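Separin (Saccharomyces cerevisiae, PDB 5U1T) is a caspase-like cysteine protease that triggers anaphase by cleaving the MCD1/SCC1 subunit of cohesin and is held inactive by securin for most of the cell cycle. Local coordinates at residues L93-I98 / L137-K142; I99-E104 / D126-N131; H111-I116 / D147-H152; F157-R162 / T332-G337. One frame throughout, in Å; residues are numbered along the deposited sequence.

Interaction 1: residues L93-I98 / L137-K142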
loop_
_atom_site.group_PDB
_atom_site.type_symbol
_atom_site.label_atom_id
_atom_site.label_comp_id
_atom_site.label_asym_id
_atom_site.label_seq_id
_atom_site.Cartn_x
_atom_site.Cartn_y
_atom_site.Cartn_z
ATOM N N LEU A 93 26.549 27.968 -59.340
ATOM C CA LEU A 93 25.564 27.148 -58.710
ATOM C C LEU A 93 26.185 26.034 -57.916
ATOM O O LEU A 93 25.700 25.673 -56.880
ATOM C CB LEU A 93 24.702 26.542 -59.787
ATOM C CG LEU A 93 23.234 26.855 -59.741
ATOM C CD1 LEU A 93 22.589 26.222 -60.940
ATOM C CD2 LEU A 93 22.678 26.241 -58.488
ATOM N N ALA A 94 27.258 25.476 -58.422
ATOM C CA ALA A 94 27.902 24.384 -57.758
ATOM C C ALA A 94 28.448 24.845 -56.458
ATOM O O ALA A 94 28.386 24.161 -55.488
ATOM C CB ALA A 94 29.005 23.838 -58.621
ATOM N N SER A 95 29.021 26.016 -56.461
ATOM C CA SER A 95 29.596 26.609 -55.272
ATOM C C SER A 95 28.563 26.772 -54.140
ATOM O O SER A 95 28.811 26.398 -52.985
ATOM C CB SER A 95 30.216 27.960 -55.629
ATOM O OG SER A 95 31.008 28.452 -54.568
ATOM N N SER A 96 27.398 27.313 -54.456
ATOM C CA SER A 96 26.471 27.561 -53.378
ATOM C C SER A 96 25.758 26.251 -52.994
ATOM O O SER A 96 25.248 26.128 -51.877
ATOM C CB SER A 96 25.497 28.680 -53.751
ATOM O OG SER A 96 24.754 28.334 -54.886
ATOM N N GLU A 97 25.769 25.271 -53.897
ATOM C CA GLU A 97 25.323 23.919 -53.561
ATOM C C GLU A 97 26.202 23.243 -52.504
ATOM O O GLU A 97 25.692 22.502 -51.662
ATOM C CB GLU A 97 25.277 23.030 -54.798
ATOM C CG GLU A 97 24.041 23.208 -55.629
ATOM C CD GLU A 97 22.807 22.758 -54.909
ATOM O OE1 GLU A 97 22.927 21.952 -53.951
ATOM O OE2 GLU A 97 21.713 23.211 -55.300
ATOM N N ILE A 98 27.510 23.492 -52.563
ATOM C CA ILE A 98 28.470 22.979 -51.590
ATOM C C ILE A 98 28.153 23.533 -50.204
ATOM O O ILE A 98 28.008 22.793 -49.220
ATOM C CB ILE A 98 29.929 23.354 -51.985
ATOM C CG1 ILE A 98 30.418 22.496 -53.164
ATOM C CG2 ILE A 98 30.875 23.275 -50.795
ATOM C CD1 ILE A 98 31.906 22.581 -53.416
ATOM N N LEU A 137 37.957 23.278 -53.889
ATOM C CA LEU A 137 39.222 23.676 -54.510
ATOM C C LEU A 137 39.118 23.624 -56.032
ATOM O O LEU A 137 39.653 24.489 -56.720
ATOM C CB LEU A 137 40.375 22.799 -54.030
ATOM C CG LEU A 137 40.813 23.049 -52.588
ATOM C CD1 LEU A 137 41.970 22.159 -52.211
ATOM C CD2 LEU A 137 41.161 24.497 -52.353
ATOM N N GLN A 138 38.422 22.616 -56.548
ATOM C CA GLN A 138 38.167 22.500 -57.982
ATOM C C GLN A 138 37.468 23.749 -58.485
ATOM O O GLN A 138 37.873 24.327 -59.498
ATOM C CB GLN A 138 37.328 21.248 -58.287
ATOM C CG GLN A 138 36.934 21.030 -59.756
ATOM C CD GLN A 138 38.128 20.791 -60.680
ATOM O OE1 GLN A 138 39.227 20.451 -60.233
ATOM N NE2 GLN A 138 37.910 20.978 -61.983
ATOM N N ILE A 139 36.433 24.178 -57.767
ATOM C CA ILE A 139 35.664 25.358 -58.137
ATOM C C ILE A 139 36.544 26.610 -58.110
ATOM O O ILE A 139 36.545 27.376 -59.078
ATOM C CB ILE A 139 34.431 25.534 -57.213
ATOM C CG1 ILE A 139 33.486 24.343 -57.382
ATOM C CG2 ILE A 139 33.690 26.814 -57.532
ATOM C CD1 ILE A 139 32.279 24.372 -56.491
ATOM N N ILE A 140 37.307 26.804 -57.030
ATOM C CA ILE A 140 38.203 27.965 -56.910
ATOM C C ILE A 140 39.172 27.991 -58.084
ATOM O O ILE A 140 39.520 29.050 -58.639
ATOM C CB ILE A 140 38.996 27.946 -55.585
ATOM C CG1 ILE A 140 38.044 27.987 -54.389
ATOM C CG2 ILE A 140 39.958 29.121 -55.513
ATOM C CD1 ILE A 140 38.725 27.840 -53.055
ATOM N N LEU A 141 39.598 26.804 -58.485
ATOM C CA LEU A 141 40.454 26.685 -59.642
ATOM C C LEU A 141 39.737 27.088 -60.927
ATOM O O LEU A 141 40.217 27.947 -61.649
ATOM C CB LEU A 141 40.970 25.262 -59.753
ATOM C CG LEU A 141 42.055 25.138 -60.803
ATOM C CD1 LEU A 141 43.194 26.074 -60.450
ATOM C CD2 LEU A 141 42.508 23.700 -60.847
ATOM N N LYS A 142 38.588 26.485 -61.213
ATOM C CA LYS A 142 37.923 26.756 -62.483
ATOM C C LYS A 142 37.307 28.149 -62.562
ATOM O O LYS A 142 37.082 28.663 -63.657
ATOM C CB LYS A 142 36.860 25.706 -62.766
ATOM C CG LYS A 142 37.441 24.336 -62.988
ATOM C CD LYS A 142 38.629 24.414 -63.926
ATOM C CE LYS A 142 38.321 23.813 -65.284
ATOM N NZ LYS A 142 38.584 22.322 -65.296
#
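I139 carries its whole side of this contact, reaching from helix 129-142 to three residues of helix 91-103. Its CD1 methyl does most of the touching: it meets CD1 of I98 tip to tip at 3.6 Å, and CB of A94 lies 3.9 Å from the same I139 CD1. The backbone takes part as well, since I139 CD1 comes to 3.6 Å from the amide N of S95. The second branch has a neighbour of its own, CG2 of I139 resting 4.1 Å from CB of S95. This division of labour follows from a first torsion that sets CG1 anti to the carbonyl carbon (chi1 -63°), sending the long branch between A94 and I98 and leaving CG2 beside S95. The two short helical segments run nearly antiparallel, at 154°, with their axes 10.2 Å apart at closest approach. They give a plain example of antiparallel helix packing in the helical domain, in which one branched residue packs across A94, S95 and I98 of its partner. L113 and I116 of helix 113-117 pack beside S95 and I98, while L85 and I82 of helix 69-87 lie against A94 and I98. On helix 129-142, L137 and Q138 rest on I178 of helix 172-185, and Q138 and K142 hydrogen-bond to the backbone of the other protein chain in the assembly.

Interaction 2: residues I99-E104 / D126-N131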
loop_
_atom_site.group_PDB
_atom_site.type_symbol
_atom_site.label_atom_id
_atom_site.label_comp_id
_atom_site.label_asym_id
_atom_site.label_seq_id
_atom_site.Cartn_x
_atom_site.Cartn_y
_atom_site.Cartn_z
ATOM N N ILE A 99 28.052 24.856 -50.144
ATOM C CA ILE A 99 27.658 25.567 -48.933
ATOM C C ILE A 99 26.311 25.053 -48.362
ATOM O O ILE A 99 26.202 24.810 -47.164
ATOM C CB ILE A 99 27.620 27.086 -49.229
ATOM C CG1 ILE A 99 29.057 27.567 -49.401
ATOM C CG2 ILE A 99 26.912 27.861 -48.128
ATOM C CD1 ILE A 99 29.197 28.944 -50.044
ATOM N N PHE A 100 25.328 24.863 -49.240
ATOM C CA PHE A 100 24.021 24.318 -48.893
ATOM C C PHE A 100 24.150 22.931 -48.264
ATOM O O PHE A 100 23.596 22.678 -47.197
ATOM C CB PHE A 100 23.146 24.277 -50.146
ATOM C CG PHE A 100 21.762 23.725 -49.932
ATOM C CD1 PHE A 100 21.018 24.057 -48.809
ATOM C CD2 PHE A 100 21.176 22.902 -50.902
ATOM C CE1 PHE A 100 19.714 23.547 -48.632
ATOM C CE2 PHE A 100 19.879 22.399 -50.738
ATOM C CZ PHE A 100 19.148 22.720 -49.599
ATOM N N LEU A 101 24.914 22.054 -48.915
ATOM C CA LEU A 101 25.157 20.704 -48.427
ATOM C C LEU A 101 25.746 20.741 -47.012
ATOM O O LEU A 101 25.345 19.962 -46.115
ATOM C CB LEU A 101 26.093 19.946 -49.389
ATOM C CG LEU A 101 26.391 18.461 -49.104
ATOM C CD1 LEU A 101 26.728 17.699 -50.384
ATOM C CD2 LEU A 101 27.508 18.269 -48.061
ATOM N N PHE A 102 26.699 21.647 -46.821
ATOM C CA PHE A 102 27.398 21.745 -45.556
ATOM C C PHE A 102 26.499 22.302 -44.463
ATOM O O PHE A 102 26.496 21.797 -43.346
ATOM C CB PHE A 102 28.622 22.614 -45.688
ATOM C CG PHE A 102 29.452 22.675 -44.454
ATOM C CD1 PHE A 102 30.452 21.751 -44.237
ATOM C CD2 PHE A 102 29.254 23.673 -43.513
ATOM C CE1 PHE A 102 31.236 21.814 -43.106
ATOM C CE2 PHE A 102 30.036 23.745 -42.375
ATOM C CZ PHE A 102 31.029 22.814 -42.172
ATOM N N ASN A 103 25.738 23.338 -44.798
ATOM C CA ASN A 103 24.901 24.007 -43.821
ATOM C C ASN A 103 23.791 23.097 -43.296
ATOM O O ASN A 103 23.404 23.192 -42.147
ATOM C CB ASN A 103 24.314 25.280 -44.414
ATOM C CG ASN A 103 25.305 26.409 -44.431
ATOM O OD1 ASN A 103 26.330 26.369 -43.748
ATOM N ND2 ASN A 103 25.015 27.423 -45.215
ATOM N N GLU A 104 23.326 22.193 -44.147
ATOM C CA GLU A 104 22.250 21.296 -43.817
ATOM C C GLU A 104 22.709 20.117 -42.987
ATOM O O GLU A 104 21.904 19.287 -42.634
ATOM C CB GLU A 104 21.598 20.775 -45.086
ATOM C CG GLU A 104 20.950 21.820 -45.937
ATOM C CD GLU A 104 19.577 22.190 -45.444
ATOM O OE1 GLU A 104 19.476 23.070 -44.575
ATOM O OE2 GLU A 104 18.584 21.609 -45.911
ATOM N N ASP A 126 32.548 13.809 -41.411
ATOM C CA ASP A 126 33.891 13.280 -41.719
ATOM C C ASP A 126 33.902 12.197 -42.808
ATOM O O ASP A 126 34.961 11.775 -43.264
ATOM C CB ASP A 126 34.575 12.755 -40.451
ATOM C CG ASP A 126 33.865 11.584 -39.844
ATOM O OD1 ASP A 126 32.914 11.066 -40.473
ATOM O OD2 ASP A 126 34.273 11.166 -38.732
ATOM N N TYR A 127 32.720 11.762 -43.220
ATOM C CA TYR A 127 32.590 10.818 -44.320
ATOM C C TYR A 127 32.453 11.510 -45.688
ATOM O O TYR A 127 32.299 10.844 -46.696
ATOM C CB TYR A 127 31.390 9.891 -44.059
ATOM C CG TYR A 127 30.030 10.565 -44.006
ATOM C CD1 TYR A 127 29.267 10.717 -45.163
ATOM C CD2 TYR A 127 29.496 11.040 -42.803
ATOM C CE1 TYR A 127 28.013 11.322 -45.126
ATOM C CE2 TYR A 127 28.226 11.644 -42.752
ATOM C CZ TYR A 127 27.491 11.774 -43.917
ATOM O OH TYR A 127 26.250 12.369 -43.909
ATOM N N TYR A 128 32.491 12.838 -45.722
ATOM C CA TYR A 128 32.449 13.560 -46.999
ATOM C C TYR A 128 33.334 14.821 -47.035
ATOM O O TYR A 128 33.641 15.332 -48.118
ATOM C CB TYR A 128 31.001 13.954 -47.356
ATOM C CG TYR A 128 30.400 15.065 -46.492
ATOM C CD1 TYR A 128 30.723 16.406 -46.711
ATOM C CD2 TYR A 128 29.511 14.771 -45.460
ATOM C CE1 TYR A 128 30.187 17.418 -45.916
ATOM C CE2 TYR A 128 28.958 15.775 -44.677
ATOM C CZ TYR A 128 29.297 17.101 -44.905
ATOM O OH TYR A 128 28.753 18.115 -44.128
ATOM N N LEU A 129 33.714 15.318 -45.856
ATOM C CA LEU A 129 34.339 16.634 -45.721
ATOM C C LEU A 129 35.570 16.782 -46.624
ATOM O O LEU A 129 35.705 17.762 -47.352
ATOM C CB LEU A 129 34.723 16.903 -44.258
ATOM C CG LEU A 129 35.350 18.286 -44.027
ATOM C CD1 LEU A 129 34.364 19.403 -44.364
ATOM C CD2 LEU A 129 35.870 18.436 -42.613
ATOM N N SER A 130 36.453 15.796 -46.528
ATOM C CA SER A 130 37.556 15.589 -47.448
ATOM C C SER A 130 37.169 15.841 -48.897
ATOM O O SER A 130 37.772 16.679 -49.561
ATOM C CB SER A 130 38.083 14.162 -47.288
ATOM O OG SER A 130 38.756 13.699 -48.453
ATOM N N ASN A 131 36.159 15.136 -49.391
ATOM C CA ASN A 131 35.804 15.287 -50.790
ATOM C C ASN A 131 35.103 16.613 -51.073
ATOM O O ASN A 131 35.195 17.133 -52.190
ATOM C CB ASN A 131 34.944 14.115 -51.249
ATOM C CG ASN A 131 35.653 12.782 -51.080
ATOM O OD1 ASN A 131 36.812 12.604 -51.498
ATOM N ND2 ASN A 131 34.976 11.845 -50.428
#
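Y128 lays one face of its ring against L101 and turns its hydroxyl toward F102. From CB the side chain leaves with CG between the backbone N and the carbonyl carbon (chi1 71°), swinging the ring across to helix 91-103. Farther out, CD1 of Y128 lies 4.0 Å from CD2 of L101, and CE1 of Y128 comes nearest to that methyl, at 3.5 Å. The methyl therefore sits over the ring, its carbon 29° off the normal, in a CH-pi contact. At the tip, OH of Y128 approaches CD1 of F102 to 4.0 Å, the side chains crossing at about a right angle. CD1 of L129 lies at the edge of the F102 ring, 4.1 Å from CE1 of F102. Within the helical domain the contact joins the C-terminal end of helix 91-103 to the N-terminal end of helix 129-142, where Y128 is the N-cap residue. The OH of Y128 is hydrogen-bonded to OG1 of T105 and ND2 of N106, which lie just beyond helix 91-103 and also bond to the F102 carbonyl. The chemistry implies a division along one side chain: apolar packing holds the ring, while the buried hydroxyl is satisfied at the helix end.

Interaction 3: residues H111-I116 / D147-H152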
loop_
_atom_site.group_PDB
_atom_site.type_symbol
_atom_site.label_atom_id
_atom_site.label_comp_id
_atom_site.label_asym_id
_atom_site.label_seq_id
_atom_site.Cartn_x
_atom_site.Cartn_y
_atom_site.Cartn_z
ATOM N N HIS A 111 29.189 30.624 -45.198
ATOM C CA HIS A 111 28.616 31.518 -46.183
ATOM C C HIS A 111 29.674 31.972 -47.183
ATOM O O HIS A 111 29.553 33.026 -47.810
ATOM C CB HIS A 111 27.920 32.705 -45.505
ATOM C CG HIS A 111 28.697 33.309 -44.381
ATOM N ND1 HIS A 111 28.412 33.041 -43.057
ATOM C CD2 HIS A 111 29.719 34.201 -44.382
ATOM C CE1 HIS A 111 29.247 33.728 -42.289
ATOM N NE2 HIS A 111 30.053 34.438 -43.070
ATOM N N SER A 112 30.698 31.135 -47.330
ATOM C CA SER A 112 31.701 31.242 -48.382
ATOM C C SER A 112 32.421 29.910 -48.512
ATOM O O SER A 112 32.320 29.042 -47.634
ATOM C CB SER A 112 32.700 32.366 -48.088
ATOM O OG SER A 112 33.633 32.001 -47.087
ATOM N N LEU A 113 33.163 29.736 -49.602
ATOM C CA LEU A 113 33.909 28.499 -49.776
ATOM C C LEU A 113 35.047 28.441 -48.760
ATOM O O LEU A 113 35.547 27.373 -48.426
ATOM C CB LEU A 113 34.431 28.379 -51.204
ATOM C CG LEU A 113 33.399 28.005 -52.274
ATOM C CD1 LEU A 113 34.093 27.708 -53.615
ATOM C CD2 LEU A 113 32.559 26.810 -51.809
ATOM N N LYS A 114 35.432 29.601 -48.248
ATOM C CA LYS A 114 36.530 29.688 -47.301
ATOM C C LYS A 114 36.139 29.000 -46.000
ATOM O O LYS A 114 36.975 28.391 -45.326
ATOM C CB LYS A 114 36.910 31.156 -47.076
ATOM C CG LYS A 114 37.729 31.450 -45.835
ATOM C CD LYS A 114 37.029 32.552 -45.049
ATOM C CE LYS A 114 37.791 32.970 -43.812
ATOM N NZ LYS A 114 36.959 33.924 -43.014
ATOM N N ASN A 115 34.853 29.086 -45.671
ATOM C CA ASN A 115 34.309 28.451 -44.473
ATOM C C ASN A 115 34.287 26.906 -44.588
ATOM O O ASN A 115 34.563 26.202 -43.621
ATOM C CB ASN A 115 32.898 28.991 -44.186
ATOM C CG ASN A 115 32.882 30.471 -43.761
ATOM O OD1 ASN A 115 33.799 30.963 -43.093
ATOM N ND2 ASN A 115 31.808 31.170 -44.121
ATOM N N ILE A 116 33.957 26.403 -45.777
ATOM C CA ILE A 116 34.097 24.992 -46.124
ATOM C C ILE A 116 35.531 24.509 -45.919
ATOM O O ILE A 116 35.778 23.564 -45.162
ATOM C CB ILE A 116 33.690 24.735 -47.592
ATOM C CG1 ILE A 116 32.235 25.153 -47.825
ATOM C CG2 ILE A 116 33.946 23.287 -48.005
ATOM C CD1 ILE A 116 31.244 24.630 -46.789
ATOM N N ASP A 147 44.083 33.608 -56.814
ATOM C CA ASP A 147 44.713 34.802 -56.252
ATOM C C ASP A 147 43.989 35.364 -55.008
ATOM O O ASP A 147 44.626 35.668 -53.999
ATOM C CB ASP A 147 44.823 35.898 -57.328
ATOM C CG ASP A 147 46.140 35.837 -58.109
ATOM O OD1 ASP A 147 47.014 35.014 -57.731
ATOM O OD2 ASP A 147 46.303 36.619 -59.090
ATOM N N GLU A 148 42.669 35.503 -55.081
ATOM C CA GLU A 148 41.895 36.055 -53.969
ATOM C C GLU A 148 41.752 35.068 -52.825
ATOM O O GLU A 148 41.557 35.466 -51.675
ATOM C CB GLU A 148 40.503 36.503 -54.435
ATOM C CG GLU A 148 39.987 35.830 -55.704
ATOM C CD GLU A 148 40.608 36.403 -56.970
ATOM O OE1 GLU A 148 39.984 37.273 -57.613
ATOM O OE2 GLU A 148 41.732 35.983 -57.318
ATOM N N TYR A 149 41.847 33.781 -53.123
ATOM C CA TYR A 149 41.701 32.778 -52.078
ATOM C C TYR A 149 43.022 32.443 -51.422
ATOM O O TYR A 149 43.065 31.668 -50.470
ATOM C CB TYR A 149 41.078 31.512 -52.650
ATOM C CG TYR A 149 39.581 31.440 -52.495
ATOM C CD1 TYR A 149 38.745 31.957 -53.468
ATOM C CD2 TYR A 149 39.005 30.853 -51.381
ATOM C CE1 TYR A 149 37.381 31.895 -53.345
ATOM C CE2 TYR A 149 37.631 30.785 -51.247
ATOM C CZ TYR A 149 36.822 31.307 -52.236
ATOM O OH TYR A 149 35.448 31.254 -52.122
ATOM N N LEU A 150 44.098 33.041 -51.935
ATOM C CA LEU A 150 45.450 32.550 -51.668
ATOM C C LEU A 150 45.790 32.361 -50.180
ATOM O O LEU A 150 46.220 31.275 -49.803
ATOM C CB LEU A 150 46.491 33.461 -52.331
ATOM C CG LEU A 150 47.939 33.127 -51.957
ATOM C CD1 LEU A 150 48.297 31.682 -52.323
ATOM C CD2 LEU A 150 48.876 34.099 -52.611
ATOM N N PRO A 151 45.594 33.391 -49.331
ATOM C CA PRO A 151 45.925 33.158 -47.914
ATOM C C PRO A 151 45.079 32.060 -47.255
ATOM O O PRO A 151 45.544 31.403 -46.325
ATOM C CB PRO A 151 45.642 34.508 -47.261
ATOM C CG PRO A 151 44.632 35.144 -48.157
ATOM C CD PRO A 151 45.014 34.728 -49.542
ATOM N N HIS A 152 43.863 31.847 -47.731
ATOM C CA HIS A 152 43.052 30.772 -47.170
ATOM C C HIS A 152 43.503 29.401 -47.654
ATOM O O HIS A 152 43.444 28.416 -46.915
ATOM C CB HIS A 152 41.590 30.984 -47.516
ATOM C CG HIS A 152 41.098 32.342 -47.154
ATOM N ND1 HIS A 152 41.346 32.909 -45.925
ATOM C CD2 HIS A 152 40.374 33.247 -47.854
ATOM C CE1 HIS A 152 40.796 34.109 -45.881
ATOM N NE2 HIS A 152 40.200 34.337 -47.038
#
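K114 stretches its aliphatic chain over one face of the H152 imidazole. CG of K114 is 3.7 Å from the centroid of the H152 ring and only 9° off its normal, a CH-pi contact almost over the centre. Two torsions produce it: CG stands anti to the backbone N (chi1 162°), and the bend at chi2 (-127°) then lays the chain across the ring, bringing CE of K114 to 3.8 Å from CE1 of H152. The amine continues past, NZ of K114 ending 5.2 Å from NE2 of H152. Were H152 replaced by an alanine, the lysine chain would be likely to lose its flat support and turn more freely. Y149 comes in at about a right angle to L113, with CZ of Y149 3.9 Å from CB of L113. The edge of the tyrosine ring faces the K114 backbone, where CE2 of Y149 lies 3.9 Å from N of K114. That same amide donates weakly to OG of S112, as does the amide of N115. L113 also rests on I139 and I140 of helix 129-142, and Y149 on I140. Helix 146-158 is kinked where neither P151, which has no N-H, nor the N of H152 makes the helical bond to the turn before. The arrangement is that of a serine-capped first helical turn packed against a proline-kinked helix, within the all-helical part of the protein.

Interaction 4: residues F157-R162 / T332-G337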
loop_
_atom_site.group_PDB
_atom_site.type_symbol
_atom_site.label_atom_id
_atom_site.label_comp_id
_atom_site.label_asym_id
_atom_site.label_seq_id
_atom_site.Cartn_x
_atom_site.Cartn_y
_atom_site.Cartn_z
ATOM N N PHE A 157 46.386 24.400 -46.314
ATOM C CA PHE A 157 47.419 23.414 -46.551
ATOM C C PHE A 157 48.540 23.530 -45.530
ATOM O O PHE A 157 49.175 22.532 -45.204
ATOM C CB PHE A 157 47.932 23.532 -47.978
ATOM C CG PHE A 157 47.056 22.826 -48.988
ATOM C CD1 PHE A 157 47.054 21.434 -49.075
ATOM C CD2 PHE A 157 46.236 23.535 -49.842
ATOM C CE1 PHE A 157 46.254 20.772 -50.004
ATOM C CE2 PHE A 157 45.434 22.873 -50.768
ATOM C CZ PHE A 157 45.445 21.497 -50.850
ATOM N N SER A 158 48.744 24.729 -44.988
ATOM C CA SER A 158 49.649 24.904 -43.848
ATOM C C SER A 158 49.290 23.919 -42.737
ATOM O O SER A 158 50.145 23.201 -42.240
ATOM C CB SER A 158 49.602 26.347 -43.315
ATOM O OG SER A 158 50.453 26.536 -42.187
ATOM N N HIS A 159 48.013 23.884 -42.369
ATOM C CA HIS A 159 47.521 22.965 -41.348
ATOM C C HIS A 159 46.731 21.815 -41.953
ATOM O O HIS A 159 45.667 21.465 -41.451
ATOM C CB HIS A 159 46.647 23.698 -40.341
ATOM C CG HIS A 159 47.362 24.785 -39.613
ATOM N ND1 HIS A 159 47.221 26.118 -39.941
ATOM C CD2 HIS A 159 48.233 24.740 -38.580
ATOM C CE1 HIS A 159 47.970 26.846 -39.135
ATOM N NE2 HIS A 159 48.596 26.033 -38.300
ATOM N N ASP A 160 47.265 21.236 -43.028
ATOM C CA ASP A 160 46.677 20.073 -43.690
ATOM C C ASP A 160 46.397 18.897 -42.746
ATOM O O ASP A 160 45.450 18.141 -42.968
ATOM C CB ASP A 160 47.593 19.604 -44.822
ATOM C CG ASP A 160 49.012 19.349 -44.354
ATOM O OD1 ASP A 160 49.255 19.338 -43.126
ATOM O OD2 ASP A 160 49.885 19.154 -45.219
ATOM N N LYS A 161 47.222 18.737 -41.711
ATOM C CA LYS A 161 47.030 17.678 -40.721
ATOM C C LYS A 161 45.663 17.767 -40.058
ATOM O O LYS A 161 45.056 16.756 -39.690
ATOM C CB LYS A 161 48.122 17.735 -39.656
ATOM C CG LYS A 161 49.313 16.887 -39.984
ATOM C CD LYS A 161 50.605 17.543 -39.554
ATOM C CE LYS A 161 51.123 16.971 -38.244
ATOM N NZ LYS A 161 52.561 17.359 -38.018
ATOM N N ARG A 162 45.181 18.992 -39.907
ATOM C CA ARG A 162 43.934 19.226 -39.216
ATOM C C ARG A 162 42.768 19.335 -40.178
ATOM O O ARG A 162 41.710 18.754 -39.937
ATOM C CB ARG A 162 44.040 20.485 -38.372
ATOM C CG ARG A 162 42.713 21.071 -38.012
ATOM C CD ARG A 162 42.885 22.290 -37.154
ATOM N NE ARG A 162 41.599 22.877 -36.817
ATOM C CZ ARG A 162 41.449 23.999 -36.127
ATOM N NH1 ARG A 162 40.230 24.448 -35.860
ATOM N NH2 ARG A 162 42.510 24.663 -35.694
ATOM N N THR A 332 52.176 33.817 -34.044
ATOM C CA THR A 332 53.301 33.358 -34.856
ATOM C C THR A 332 53.527 31.861 -34.642
ATOM O O THR A 332 53.964 31.166 -35.555
ATOM C CB THR A 332 54.617 34.125 -34.547
ATOM O OG1 THR A 332 54.369 35.533 -34.544
ATOM C CG2 THR A 332 55.688 33.815 -35.597
ATOM N N ILE A 333 53.219 31.363 -33.445
ATOM C CA ILE A 333 53.395 29.937 -33.167
ATOM C C ILE A 333 52.495 29.097 -34.070
ATOM O O ILE A 333 52.966 28.145 -34.698
ATOM C CB ILE A 333 53.117 29.589 -31.690
ATOM C CG1 ILE A 333 54.154 30.262 -30.787
ATOM C CG2 ILE A 333 53.130 28.082 -31.486
ATOM C CD1 ILE A 333 54.475 29.512 -29.515
ATOM N N ARG A 334 51.212 29.455 -34.141
ATOM C CA ARG A 334 50.278 28.794 -35.052
ATOM C C ARG A 334 50.802 28.858 -36.482
ATOM O O ARG A 334 50.898 27.832 -37.163
ATOM C CB ARG A 334 48.882 29.426 -34.977
ATOM C CG ARG A 334 47.863 28.567 -34.251
ATOM C CD ARG A 334 46.427 28.945 -34.606
ATOM N NE ARG A 334 45.746 27.879 -35.340
ATOM C CZ ARG A 334 45.297 27.995 -36.585
ATOM N NH1 ARG A 334 45.445 29.138 -37.238
ATOM N NH2 ARG A 334 44.694 26.971 -37.179
ATOM N N LEU A 335 51.153 30.073 -36.911
ATOM C CA LEU A 335 51.653 30.342 -38.262
ATOM C C LEU A 335 52.793 29.426 -38.660
ATOM O O LEU A 335 52.759 28.786 -39.710
ATOM C CB LEU A 335 52.111 31.793 -38.365
ATOM C CG LEU A 335 50.946 32.761 -38.512
ATOM C CD1 LEU A 335 51.345 34.177 -38.109
ATOM C CD2 LEU A 335 50.400 32.695 -39.941
ATOM N N GLU A 336 53.798 29.371 -37.798
ATOM C CA GLU A 336 54.977 28.555 -38.022
ATOM C C GLU A 336 54.640 27.077 -38.082
ATOM O O GLU A 336 55.277 26.320 -38.811
ATOM C CB GLU A 336 55.995 28.820 -36.923
ATOM C CG GLU A 336 56.521 30.232 -36.964
ATOM C CD GLU A 336 57.492 30.423 -38.094
ATOM O OE1 GLU A 336 58.580 29.823 -37.979
ATOM O OE2 GLU A 336 57.175 31.142 -39.084
ATOM N N GLY A 337 53.632 26.679 -37.314
ATOM C CA GLY A 337 53.172 25.308 -37.314
ATOM C C GLY A 337 54.270 24.354 -36.906
ATOM O O GLY A 337 54.594 23.418 -37.630
#
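With CG anti to its carbonyl carbon (chi1 -61°), H159 points its imidazole at helix 319-336, while a bend at chi3 (114°) folds the guanidinium of R334 against one face of that ring. The two flat groups stack, planes 23° apart and centres 4.3 Å from each other. R334 meets the histidine twice, for NE2 of H159 also donates to O of R334 at 3.1 Å, approaching from well above the carbonyl plane in a somewhat bent bond. A leucine in place of H159 would probably leave that carbonyl without its donor and the guanidinium without a flat partner. On the opposite face of the imidazole stands OG of S158, itself bonded to S241. R162 arrives fully extended, its NH2 3.5 Å from NH2 of R334, the guanidinium planes nearly perpendicular. The closeness of the two positive groups is probably made tolerable by surrounding carboxylates: D384 forms salt bridges with both arginines, E380 and D120 pair with R162, and E155 with R334. The contact sits where helix 146-158 gives way to helix 160-163, facing the C-terminal turn of helix 319-336, with helix 365-384 supplying E380 and D384 and helix 236-250 packing against S158 and L335.

How the interactions relate
Followed from the N terminus, the first helix these contacts use is 91-103, which opens two of them. Interaction 2 closes the shorter loop, returning the chain at the start of helix 129-142; interaction 1 joins the same two helices from earlier on the first to later on the second, and so encloses it. Interaction 3 runs from helix 113-117, inside both loops, to helix 146-158 beyond them, crossing interactions 1 and 2 and tying the four helices together. Its L113 and I116 touch residues of both. Interaction 4 follows in series: starting at the end of helix 146-158, it spans 169 intervening residues to reach helix 319-336. L137 and F157 link interactions 1 and 4.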